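Local coordinates for mbSHANK1 protein (Monosiga brevicollis, PDB 6X23) that binds the GIRK3 peptide through this PDZ domain, one part of a longer SHANK-like protein that may act as a receptor adaptor, at residues A[14-19]-A[91-96]; A[58-63]-A[96-101]. All coordinates share one frame; numbering follows the deposited sequence.

Overall arrangement
Both contacts are made by strand 91-99, the last strand of this PDZ domain, and their centres lie about 13 Å apart. Contact 1 pairs its first part with strand 10-18 in the antiparallel sheet; contact 2 sets its last part against the loop 58-63, which runs from helix 53-57 to strand 64-68. Along the chain the segments come in the order 14-19, 58-63, 91-96 and 96-101, so the two pairings cross. Ile96 belongs to both, and between the contacts Leu15 CD2 lies 3.4 Å from Leu59 CD1. Together they bring the first strand and the mid-chain loop against the last strand of the PDZ domain.

Contact 1: residues A[14-19]-A[91-96]; sequences DLIIMR and VVAFRI
Ile17 and Phe94 meet on the buried face of an antiparallel strand pair, their side chains set nearly perpendicular. CG1 of Ile17 lies beside the backbone N (chi1 -39°), roughly opposite the carbonyl carbon, and the extended end of the chain brings CD1 obliquely to the ring, 3.6 Å from Phe94 CD2. Ile17 also runs alongside Val92, its CB 3.9 Å from Val92 CG1. Further along the same face Leu15 reaches with CD1 to CG1 of Ile96, at 4.0 Å. Leu65 and Leu68 of strand 64-68 touch Phe94, while Gln53, Ala54 and Ala57 of helix 53-57 touch Ile17, which places this face in the core of the PDZ domain.

The other face carries Asp14, Ile16, Met18, Val91, Ala93 and Arg95. Ile16 sets CG2 against CG1 of Val91, 3.6 Å away, and the other methyl of Val91, CG2, lies beside Met18 SD. Asp14 and Arg95 point the same way with their flat groups 34° apart, but OD1 lies off the flat of the guanidinium, so no N-H is aimed at it. A water bridges them instead, donating to Asp14 OD2 at 3.0 Å and weakly accepting from Arg95 NE; NH1 of Arg95 has a salt bridge with Glu67.

Between the faces the backbones bond at Leu15 with Phe94 and Ile17 with Val92. The shortest link is Leu15 N to Phe94 O, 2.7 Å; the N-H of Phe94 meets Leu15 O tilted 25° from the carbonyl plane. The chemistry is therefore two-sided: four backbone bonds fix the register, aliphatic and aromatic groups close the inner face, and on the outer face the opposite charges of Asp14 and Arg95 lie beyond salt-bridge distance, so their attraction is probably modest.

Contact 2: residues A[58-63]-A[96-101]; sequences GLQAGD and IARRLS
A type II beta turn from Gln60 to Asp63, following the Schellman motif that ends helix 53-57 at Gly58, is clamped to the end of strand 91-99 by a salt bridge. Arg98 grips Asp63 side-on in a nearly coplanar pair: NE gives to the syn lone pair of OD1 at 2.7 Å, and NH2 to OD2 at 2.7 Å. The bend at chi3 (-57°) turns the guanidinium back to the loop, where NH2 also gives a less straight bond (137° at the hydrogen) to Gly58 O, 3.0 Å away. Gln60 crosses above one face, its OE1 3.5 Å over the guanidinium plane. OD2 of Asp63 takes a second bond from Gln60 N, 2.6 Å away and from above the carboxylate plane, which fixes the turn's own carboxylate. A methionine in place of Arg98 would probably leave the Asp63 carboxylate without its charged mate and Gly58 O without this donor. Beneath the pair, CD1 of Ile96 lies 3.3 Å from Asp63 OD1. The loop bonds to strand 44-48 through the backbones of Gly62 and Asp63 with Val45; strand 91-99 is flanked by strand 10-18, where the Arg98 backbone bonds to Gly11, and by strand 64-68.

Contact 1: residues A[14-19]-A[91-96]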
# COMPACT_ATOMS: atom_id res chain seq x y z
N ASP A 14 0.02 -11.29 2.21
CA ASP A 14 -0.31 -10.47 3.37
C ASP A 14 0.98 -9.85 3.89
O ASP A 14 2.02 -10.46 3.83
CB ASP A 14 -0.96 -11.30 4.46
CG ASP A 14 -2.27 -11.92 4.00
OD1 ASP A 14 -3.28 -11.22 4.08
OD2 ASP A 14 -2.29 -13.08 3.54
N LEU A 15 0.91 -8.61 4.37
CA LEU A 15 2.08 -7.91 4.89
C LEU A 15 1.68 -7.18 6.16
O LEU A 15 0.54 -6.71 6.28
CB LEU A 15 2.60 -6.88 3.89
CG LEU A 15 3.51 -7.16 2.72
CD1 LEU A 15 2.85 -8.11 1.81
CD2 LEU A 15 3.73 -5.83 2.01
N ILE A 16 2.62 -7.08 7.11
CA ILE A 16 2.47 -6.31 8.34
C ILE A 16 3.66 -5.39 8.46
O ILE A 16 4.81 -5.83 8.33
CB ILE A 16 2.34 -7.19 9.59
CG1 ILE A 16 1.13 -8.13 9.46
CG2 ILE A 16 2.08 -6.33 10.81
CD1 ILE A 16 0.94 -9.06 10.62
N ILE A 17 3.40 -4.11 8.69
CA ILE A 17 4.40 -3.05 8.65
C ILE A 17 4.27 -2.21 9.91
O ILE A 17 3.17 -1.71 10.20
CB ILE A 17 4.26 -2.17 7.39
CG1 ILE A 17 3.88 -3.02 6.18
CG2 ILE A 17 5.54 -1.45 7.12
CD1 ILE A 17 3.77 -2.21 4.88
N MET A 18 5.37 -2.06 10.65
CA MET A 18 5.46 -1.19 11.81
C MET A 18 5.72 0.22 11.29
O MET A 18 6.47 0.40 10.33
CB MET A 18 6.60 -1.61 12.73
CG MET A 18 6.58 -3.07 13.22
SD MET A 18 5.26 -3.52 14.35
CE MET A 18 5.50 -5.29 14.57
N ARG A 19 5.12 1.23 11.92
CA ARG A 19 5.35 2.60 11.48
C ARG A 19 6.74 3.04 11.90
O ARG A 19 7.17 2.78 13.02
CB ARG A 19 4.30 3.55 12.06
CG ARG A 19 4.43 4.97 11.50
CD ARG A 19 3.35 5.90 12.00
NE ARG A 19 2.03 5.32 11.80
CZ ARG A 19 1.16 5.74 10.88
NH1 ARG A 19 1.48 6.75 10.08
NH2 ARG A 19 -0.03 5.15 10.78
N VAL A 91 0.98 0.13 13.76
CA VAL A 91 1.05 -1.03 12.89
C VAL A 91 -0.05 -0.93 11.85
O VAL A 91 -1.14 -0.43 12.11
CB VAL A 91 0.89 -2.31 13.72
CG1 VAL A 91 1.25 -3.51 12.88
CG2 VAL A 91 1.76 -2.23 14.95
N VAL A 92 0.24 -1.46 10.66
CA VAL A 92 -0.74 -1.56 9.58
C VAL A 92 -0.59 -2.94 8.98
O VAL A 92 0.50 -3.53 9.02
CB VAL A 92 -0.53 -0.46 8.49
CG1 VAL A 92 0.66 -0.79 7.62
CG2 VAL A 92 -1.74 -0.29 7.64
N ALA A 93 -1.67 -3.46 8.43
CA ALA A 93 -1.64 -4.70 7.67
C ALA A 93 -2.25 -4.46 6.30
O ALA A 93 -3.29 -3.80 6.17
CB ALA A 93 -2.38 -5.82 8.37
N PHE A 94 -1.57 -4.98 5.28
CA PHE A 94 -1.96 -4.90 3.89
C PHE A 94 -2.10 -6.31 3.35
O PHE A 94 -1.30 -7.19 3.69
CB PHE A 94 -0.91 -4.16 3.04
CG PHE A 94 -0.78 -2.69 3.36
CD1 PHE A 94 -1.90 -1.92 3.58
CD2 PHE A 94 0.47 -2.09 3.47
CE1 PHE A 94 -1.79 -0.56 3.88
CE2 PHE A 94 0.58 -0.75 3.80
CZ PHE A 94 -0.55 0.01 4.00
N ARG A 95 -3.11 -6.52 2.52
CA ARG A 95 -3.10 -7.59 1.53
C ARG A 95 -2.98 -6.94 0.16
O ARG A 95 -3.70 -5.99 -0.15
CB ARG A 95 -4.37 -8.43 1.61
CG ARG A 95 -4.42 -9.60 0.65
CD ARG A 95 -5.65 -10.40 0.91
NE ARG A 95 -5.58 -11.68 0.23
CZ ARG A 95 -6.55 -12.58 0.28
NH1 ARG A 95 -7.65 -12.32 0.97
NH2 ARG A 95 -6.43 -13.74 -0.37
N ILE A 96 -2.06 -7.44 -0.66
CA ILE A 96 -1.75 -6.82 -1.94
C ILE A 96 -1.69 -7.87 -3.04
O ILE A 96 -1.57 -9.06 -2.79
CB ILE A 96 -0.42 -6.05 -1.90
CG1 ILE A 96 0.71 -6.99 -1.44
CG2 ILE A 96 -0.59 -4.80 -1.06
CD1 ILE A 96 1.58 -7.56 -2.59
O HOH W 1 -3.16 -12.84 0.72

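Contact 2: residues A[58-63]-A[96-101]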
# COMPACT_ATOMS: atom_id res chain seq x y z
N GLY A 58 8.79 -5.93 3.07
CA GLY A 58 8.71 -6.58 1.77
C GLY A 58 7.66 -6.02 0.85
O GLY A 58 7.28 -6.70 -0.11
N LEU A 59 7.15 -4.84 1.13
CA LEU A 59 6.35 -4.14 0.14
C LEU A 59 7.25 -3.82 -1.05
O LEU A 59 8.42 -3.51 -0.87
CB LEU A 59 5.76 -2.86 0.75
CG LEU A 59 4.68 -2.26 -0.12
CD1 LEU A 59 3.47 -3.18 -0.11
CD2 LEU A 59 4.30 -0.87 0.34
N GLN A 60 6.72 -3.93 -2.26
CA GLN A 60 7.54 -3.60 -3.42
C GLN A 60 6.76 -2.72 -4.37
O GLN A 60 5.52 -2.78 -4.44
CB GLN A 60 8.02 -4.83 -4.18
CG GLN A 60 8.41 -5.98 -3.30
CD GLN A 60 9.25 -7.00 -4.04
OE1 GLN A 60 8.74 -7.97 -4.59
NE2 GLN A 60 10.55 -6.78 -4.05
N ALA A 61 7.49 -1.94 -5.16
CA ALA A 61 6.87 -1.09 -6.16
C ALA A 61 6.00 -1.95 -7.07
O ALA A 61 6.36 -3.07 -7.42
CB ALA A 61 7.93 -0.35 -6.97
N GLY A 62 4.83 -1.43 -7.41
CA GLY A 62 3.91 -2.17 -8.22
C GLY A 62 2.91 -2.98 -7.43
O GLY A 62 1.82 -3.28 -7.94
N ASP A 63 3.23 -3.35 -6.19
CA ASP A 63 2.24 -3.97 -5.32
C ASP A 63 0.97 -3.14 -5.32
O ASP A 63 1.01 -1.93 -5.12
CB ASP A 63 2.77 -4.10 -3.88
CG ASP A 63 3.77 -5.21 -3.71
OD1 ASP A 63 3.85 -6.16 -4.52
OD2 ASP A 63 4.50 -5.14 -2.70
N ILE A 96 -2.06 -7.44 -0.66
CA ILE A 96 -1.75 -6.82 -1.94
C ILE A 96 -1.69 -7.87 -3.04
O ILE A 96 -1.57 -9.06 -2.79
CB ILE A 96 -0.42 -6.05 -1.90
CG1 ILE A 96 0.71 -6.99 -1.44
CG2 ILE A 96 -0.59 -4.80 -1.06
CD1 ILE A 96 1.58 -7.56 -2.59
N ALA A 97 -1.73 -7.38 -4.28
CA ALA A 97 -1.60 -8.20 -5.48
C ALA A 97 -0.32 -7.80 -6.21
O ALA A 97 -0.05 -6.62 -6.39
CB ALA A 97 -2.82 -8.04 -6.39
N ARG A 98 0.46 -8.80 -6.61
CA ARG A 98 1.81 -8.61 -7.10
C ARG A 98 1.99 -9.37 -8.41
O ARG A 98 1.64 -10.54 -8.51
CB ARG A 98 2.83 -9.10 -6.06
CG ARG A 98 4.21 -9.34 -6.55
CD ARG A 98 5.11 -9.61 -5.37
NE ARG A 98 5.10 -8.52 -4.40
CZ ARG A 98 5.54 -8.62 -3.14
NH1 ARG A 98 6.01 -9.78 -2.68
NH2 ARG A 98 5.52 -7.57 -2.33
N ARG A 99 2.53 -8.67 -9.40
CA ARG A 99 2.81 -9.28 -10.68
C ARG A 99 3.69 -10.50 -10.49
O ARG A 99 4.65 -10.45 -9.73
CB ARG A 99 3.52 -8.27 -11.58
CG ARG A 99 5.05 -8.07 -11.31
CD ARG A 99 5.59 -7.76 -9.85
NE ARG A 99 6.98 -8.25 -9.72
CZ ARG A 99 7.32 -9.48 -9.28
NH1 ARG A 99 6.40 -10.32 -8.83
NH2 ARG A 99 8.60 -9.89 -9.24
N LEU A 100 3.38 -11.60 -11.16
CA LEU A 100 4.18 -12.79 -10.90
C LEU A 100 5.21 -13.06 -11.99
O LEU A 100 6.38 -13.32 -11.69
CB LEU A 100 3.28 -14.02 -10.71
CG LEU A 100 2.63 -14.19 -9.33
CD1 LEU A 100 2.16 -15.63 -9.10
CD2 LEU A 100 3.57 -13.77 -8.21
N SER A 101 4.78 -13.02 -13.27
CA SER A 101 5.68 -13.20 -14.40
C SER A 101 6.78 -12.15 -14.26
O SER A 101 7.93 -12.53 -13.99
CB SER A 101 4.94 -13.12 -15.74
OG SER A 101 5.84 -13.25 -16.83